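Local coordinates for protein beta-galacturonidase (Eisenbergiella tayi, PDB 6NCW) that hydrolyses beta-linked galacturonides as a glycoside hydrolase of family 2, and probably has beta-glucuronidase activity as well, at residues Leu232-Leu237 / Asp246-Val251; Ala170-Arg175 / Val186-Gly191. One frame throughout, in Å; residues are numbered along the deposited sequence.

Both contacts belong to the immunoglobulin-like beta-sandwich of this family 2 hydrolase, away from the sugar-binding residues, and their centres lie about 6 Å apart. Interaction 1, which is partly buried, works within one sheet: two antiparallel strands joined by backbone hydrogen bonds, one face turned to the sandwich interior and the other meeting polar partners elsewhere in the chain. Interaction 2, fully buried, joins two sheets through apolar side chains. Strands 182-190 and 227-238 are neighbours, with Thr234 N and Glu189 O 2.7 Å apart in a probable hydrogen bond. The two contacts also meet in the interior, where Ala235 CB packs 3.5 Å from Ile172 CD1.

Interaction 1. Residues Leu232-Leu237 / Asp246-Val251; sequences LITAVL and DIIDRV
Ile233 and Asp249, like Ala235 and Ile247, form antiparallel hydrogen-bonded pairs, the segment axes coming within 4.5 Å at 154° between their directions. Each pair is closed by two N-H...O bonds: Asp249 N to Ile233 O at 2.9 Å and Ala235 N to Ile247 O at 2.9 Å are the straighter ones, while Ile233 N sits above the carbonyl plane of Asp249. The non-hydrogen-bonded pair Thr234 with Ile248 lies between them, and Leu232 with Arg250 and Val236 with Asp246 flank them.

On the face of Leu232 and Thr234, Leu232 lays CD2 against Arg250 CG at 3.5 Å, so the apolar stem of the arginine is used while its guanidinium goes on to a salt bridge with Glu325. Thr234 and Ile248 lie alongside each other and point the same way, with Thr234 CG2 4.0 Å from Ile248 CG1. Asp246 sets its CG between its own N and carbonyl carbon (chi1 65°), and the carboxylate leads away from the partner strand; it accepts hydrogen bonds from the backbone N of Lys9, Ile10 and Arg11 and is also hydrogen-bonded to His8 ND1. Three backbone N-H groups would be expected to favour the charged form.

The other face is largely apolar. Ile233 CG2 touches Val251 CG1 at 3.8 Å, and Ala235 CB meets Ile247 CG2 at 3.9 Å. Asp249 is the polar member here; its OD1 takes the N-H of Arg250 through the anti lone pair.

The segments form a beta hairpin, 227-238 with 245-251. Strand 182-190 pairs with the other edge of 227-238, whereas Ile155 and Phe157 of strand 150-162 and Ile172 and Val174 of strand 165-176 cover the apolar face from the opposing sheet.

Interaction 2. Residues Ala170-Arg175 / Val186-Gly191; sequences AEICVR and VEVEIG
Ile172 sets its CD1 over the shallow notch between Val186 CG1 and Val188 CG2, which makes it the principal bump of this packing. CD1 lies 3.4 Å from Val186 CG1, tighter than usual van der Waals contact, and 3.5 Å from Val188 CG2. The two valines are met differently: Ile172 and Val186 reach toward each other tip to tip, but Ile172 and Val188 slide past one another in opposite directions. With CG1 of Ile172 beside its backbone N (chi1 -51°) and the chain then extended, the terminal methyl is carried out to the notch.

Either side of this methyl the fit is looser. Ala170 CB faces Val188 CG1 at 4.5 Å, and Val174 CG2 stands equally far from Val186 CG2. The segment axes approach no closer than 9.8 Å, at 137° between their directions, a spacing bridged by side chains rather than by backbone hydrogen bonds.

This is face-to-face packing of a beta-sandwich. Strand 165-176 runs between 150-162 and 207-216 in one sheet, while 182-190 lies between 193-202 and 227-238 in the other, from which Phe195, Leu202 and Ala235 also touch the side chains of 170-175.

Interaction 1. Residues Leu232-Leu237 / Asp246-Val251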
loop_
_atom_site.group_PDB
_atom_site.type_symbol
_atom_site.label_atom_id
_atom_site.label_comp_id
_atom_site.label_asym_id
_atom_site.label_seq_id
_atom_site.Cartn_x
_atom_site.Cartn_y
_atom_site.Cartn_z
ATOM N N LEU A 232 -10.487 -18.867 43.121
ATOM C CA LEU A 232 -9.785 -17.878 43.926
ATOM C C LEU A 232 -9.232 -18.547 45.179
ATOM O O LEU A 232 -9.954 -19.265 45.880
ATOM C CB LEU A 232 -10.716 -16.727 44.305
ATOM C CG LEU A 232 -11.360 -15.992 43.133
ATOM C CD1 LEU A 232 -12.567 -15.208 43.594
ATOM C CD2 LEU A 232 -10.334 -15.076 42.496
ATOM N N ILE A 233 -7.948 -18.335 45.450
ATOM C CA ILE A 233 -7.332 -18.755 46.699
ATOM C C ILE A 233 -7.136 -17.504 47.538
ATOM O O ILE A 233 -6.617 -16.492 47.048
ATOM C CB ILE A 233 -6.014 -19.531 46.481
ATOM C CG1 ILE A 233 -5.434 -19.992 47.814
ATOM C CG2 ILE A 233 -4.966 -18.715 45.709
ATOM C CD1 ILE A 233 -4.310 -21.004 47.670
ATOM N N THR A 234 -7.607 -17.550 48.785
ATOM C CA THR A 234 -7.559 -16.400 49.680
ATOM C C THR A 234 -6.733 -16.725 50.918
ATOM O O THR A 234 -6.909 -17.781 51.537
ATOM C CB THR A 234 -8.967 -15.967 50.089
ATOM O OG1 THR A 234 -9.760 -15.778 48.910
ATOM C CG2 THR A 234 -8.907 -14.658 50.856
ATOM N N ALA A 235 -5.848 -15.811 51.286
ATOM C CA ALA A 235 -5.094 -15.925 52.523
ATOM C C ALA A 235 -5.342 -14.674 53.354
ATOM O O ALA A 235 -5.069 -13.558 52.896
ATOM C CB ALA A 235 -3.601 -16.114 52.247
ATOM N N VAL A 236 -5.859 -14.854 54.569
ATOM C CA VAL A 236 -6.094 -13.742 55.489
ATOM C C VAL A 236 -5.130 -13.882 56.662
ATOM O O VAL A 236 -5.124 -14.906 57.356
ATOM C CB VAL A 236 -7.558 -13.681 55.951
ATOM C CG1 VAL A 236 -7.767 -12.520 56.933
ATOM C CG2 VAL A 236 -8.481 -13.522 54.743
ATOM N N LEU A 237 -4.282 -12.877 56.847
ATOM C CA LEU A 237 -3.379 -12.808 57.983
ATOM C C LEU A 237 -4.084 -12.111 59.144
ATOM O O LEU A 237 -4.654 -11.026 58.969
ATOM C CB LEU A 237 -2.105 -12.057 57.607
ATOM C CG LEU A 237 -1.099 -11.738 58.720
ATOM C CD1 LEU A 237 -0.352 -12.968 59.203
ATOM C CD2 LEU A 237 -0.113 -10.671 58.243
ATOM N N ASP A 246 -4.630 -9.362 53.665
ATOM C CA ASP A 246 -4.954 -10.488 52.799
ATOM C C ASP A 246 -4.106 -10.477 51.531
ATOM O O ASP A 246 -3.407 -9.508 51.209
ATOM C CB ASP A 246 -6.452 -10.529 52.433
ATOM C CG ASP A 246 -6.913 -9.343 51.586
ATOM O OD1 ASP A 246 -6.173 -8.341 51.388
ATOM O OD2 ASP A 246 -8.067 -9.420 51.112
ATOM N N ILE A 247 -4.166 -11.605 50.825
ATOM C CA ILE A 247 -3.757 -11.712 49.431
ATOM C C ILE A 247 -4.713 -12.692 48.771
ATOM O O ILE A 247 -5.109 -13.696 49.379
ATOM C CB ILE A 247 -2.286 -12.160 49.285
ATOM C CG1 ILE A 247 -1.812 -11.979 47.844
ATOM C CG2 ILE A 247 -2.111 -13.609 49.721
ATOM C CD1 ILE A 247 -0.322 -11.940 47.711
ATOM N N ILE A 248 -5.145 -12.366 47.554
ATOM C CA ILE A 248 -6.035 -13.217 46.773
ATOM C C ILE A 248 -5.364 -13.499 45.431
ATOM O O ILE A 248 -4.859 -12.576 44.784
ATOM C CB ILE A 248 -7.411 -12.559 46.572
ATOM C CG1 ILE A 248 -7.992 -12.101 47.921
ATOM C CG2 ILE A 248 -8.357 -13.520 45.911
ATOM C CD1 ILE A 248 -9.272 -11.269 47.796
ATOM N N ASP A 249 -5.351 -14.770 45.019
ATOM C CA ASP A 249 -4.802 -15.159 43.725
ATOM C C ASP A 249 -5.777 -16.105 43.032
ATOM O O ASP A 249 -6.885 -16.317 43.532
ATOM C CB ASP A 249 -3.417 -15.795 43.899
ATOM C CG ASP A 249 -2.447 -15.417 42.766
ATOM O OD1 ASP A 249 -2.840 -15.513 41.574
ATOM O OD2 ASP A 249 -1.300 -15.023 43.074
ATOM N N ARG A 250 -5.403 -16.663 41.882
ATOM C CA ARG A 250 -6.244 -17.637 41.190
ATOM C C ARG A 250 -5.443 -18.873 40.825
ATOM O O ARG A 250 -4.278 -18.774 40.433
ATOM C CB ARG A 250 -6.862 -17.071 39.919
ATOM C CG ARG A 250 -8.174 -16.379 40.131
ATOM C CD ARG A 250 -8.947 -16.253 38.844
ATOM N NE ARG A 250 -8.076 -15.796 37.764
ATOM C CZ ARG A 250 -8.506 -15.187 36.663
ATOM N NH1 ARG A 250 -9.798 -14.938 36.490
ATOM N NH2 ARG A 250 -7.638 -14.824 35.738
ATOM N N VAL A 251 -6.086 -20.035 40.921
ATOM C CA VAL A 251 -5.434 -21.307 40.658
ATOM C C VAL A 251 -6.317 -22.125 39.731
ATOM O O VAL A 251 -7.511 -21.858 39.567
ATOM C CB VAL A 251 -5.129 -22.109 41.953
ATOM C CG1 VAL A 251 -4.309 -21.274 42.930
ATOM C CG2 VAL A 251 -6.412 -22.591 42.599
#

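Interaction 2. Residues Ala170-Arg175 / Val186-Gly191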
loop_
_atom_site.group_PDB
_atom_site.type_symbol
_atom_site.label_atom_id
_atom_site.label_comp_id
_atom_site.label_asym_id
_atom_site.label_seq_id
_atom_site.Cartn_x
_atom_site.Cartn_y
_atom_site.Cartn_z
ATOM N N ALA A 170 -0.237 -25.326 49.810
ATOM C CA ALA A 170 -0.116 -23.877 49.747
ATOM C C ALA A 170 1.096 -23.420 50.548
ATOM O O ALA A 170 1.389 -23.962 51.612
ATOM C CB ALA A 170 -1.361 -23.184 50.281
ATOM N N GLU A 171 1.804 -22.425 50.033
ATOM C CA GLU A 171 2.966 -21.872 50.707
ATOM C C GLU A 171 2.811 -20.365 50.671
ATOM O O GLU A 171 2.485 -19.796 49.625
ATOM C CB GLU A 171 4.272 -22.313 50.042
ATOM C CG GLU A 171 5.537 -21.827 50.740
ATOM C CD GLU A 171 6.823 -22.269 50.028
ATOM O OE1 GLU A 171 7.888 -21.666 50.291
ATOM O OE2 GLU A 171 6.770 -23.219 49.212
ATOM N N ILE A 172 2.995 -19.727 51.818
ATOM C CA ILE A 172 2.745 -18.305 51.958
ATOM C C ILE A 172 3.969 -17.663 52.569
ATOM O O ILE A 172 4.573 -18.220 53.490
ATOM C CB ILE A 172 1.504 -18.032 52.826
ATOM C CG1 ILE A 172 0.343 -18.856 52.305
ATOM C CG2 ILE A 172 1.145 -16.565 52.792
ATOM C CD1 ILE A 172 -0.947 -18.393 52.812
ATOM N N CYS A 173 4.321 -16.487 52.067
ATOM C CA CYS A 173 5.454 -15.722 52.554
ATOM C C CYS A 173 4.938 -14.473 53.260
ATOM O O CYS A 173 4.153 -13.715 52.683
ATOM C CB CYS A 173 6.369 -15.354 51.390
ATOM S SG CYS A 173 7.910 -14.658 51.872
ATOM N N VAL A 174 5.354 -14.271 54.512
ATOM C CA VAL A 174 4.919 -13.129 55.311
ATOM C C VAL A 174 6.139 -12.293 55.660
ATOM O O VAL A 174 7.193 -12.828 56.024
ATOM C CB VAL A 174 4.171 -13.559 56.591
ATOM C CG1 VAL A 174 3.366 -12.390 57.156
ATOM C CG2 VAL A 174 3.261 -14.738 56.307
ATOM N N ARG A 175 5.997 -10.980 55.538
ATOM C CA ARG A 175 7.062 -10.043 55.865
ATOM C C ARG A 175 6.603 -9.183 57.035
ATOM O O ARG A 175 5.536 -8.556 56.977
ATOM C CB ARG A 175 7.426 -9.176 54.661
ATOM C CG ARG A 175 8.543 -8.173 54.907
ATOM C CD ARG A 175 9.027 -7.660 53.568
ATOM N NE ARG A 175 9.829 -6.444 53.648
ATOM C CZ ARG A 175 10.295 -5.801 52.574
ATOM N NH1 ARG A 175 10.038 -6.269 51.352
ATOM N NH2 ARG A 175 11.018 -4.697 52.713
ATOM N N VAL A 186 -2.429 -17.487 59.522
ATOM C CA VAL A 186 -2.912 -17.231 58.172
ATOM C C VAL A 186 -3.978 -18.267 57.848
ATOM O O VAL A 186 -3.733 -19.474 57.960
ATOM C CB VAL A 186 -1.772 -17.258 57.141
ATOM C CG1 VAL A 186 -2.342 -17.260 55.732
ATOM C CG2 VAL A 186 -0.890 -16.055 57.337
ATOM N N GLU A 187 -5.162 -17.792 57.460
ATOM C CA GLU A 187 -6.272 -18.650 57.073
ATOM C C GLU A 187 -6.406 -18.673 55.550
ATOM O O GLU A 187 -6.492 -17.618 54.913
ATOM C CB GLU A 187 -7.578 -18.172 57.712
ATOM C CG GLU A 187 -8.772 -19.022 57.304
ATOM C CD GLU A 187 -10.051 -18.681 58.051
ATOM O OE1 GLU A 187 -10.996 -19.508 58.013
ATOM O OE2 GLU A 187 -10.112 -17.590 58.666
ATOM N N VAL A 188 -6.469 -19.874 54.977
ATOM C CA VAL A 188 -6.380 -20.076 53.530
ATOM C C VAL A 188 -7.643 -20.783 53.060
ATOM O O VAL A 188 -7.967 -21.878 53.543
ATOM C CB VAL A 188 -5.134 -20.889 53.136
ATOM C CG1 VAL A 188 -5.128 -21.151 51.630
ATOM C CG2 VAL A 188 -3.869 -20.187 53.556
ATOM N N GLU A 189 -8.348 -20.165 52.116
ATOM C CA GLU A 189 -9.515 -20.763 51.484
ATOM C C GLU A 189 -9.326 -20.797 49.974
ATOM O O GLU A 189 -8.753 -19.868 49.390
ATOM C CB GLU A 189 -10.785 -19.995 51.839
ATOM C CG GLU A 189 -11.008 -19.884 53.349
ATOM C CD GLU A 189 -12.457 -19.610 53.733
ATOM O OE1 GLU A 189 -12.832 -19.913 54.895
ATOM O OE2 GLU A 189 -13.217 -19.095 52.877
ATOM N N ILE A 190 -9.804 -21.868 49.348
ATOM C CA ILE A 190 -9.748 -22.029 47.899
ATOM C C ILE A 190 -11.179 -22.170 47.403
ATOM O O ILE A 190 -11.840 -23.179 47.671
ATOM C CB ILE A 190 -8.893 -23.233 47.477
ATOM C CG1 ILE A 190 -7.490 -23.115 48.058
ATOM C CG2 ILE A 190 -8.841 -23.337 45.959
ATOM C CD1 ILE A 190 -6.639 -24.313 47.790
ATOM N N GLY A 191 -11.656 -21.164 46.679
ATOM C CA GLY A 191 -13.020 -21.174 46.186
ATOM C C GLY A 191 -14.056 -21.311 47.280
ATOM O O GLY A 191 -15.050 -22.026 47.103
#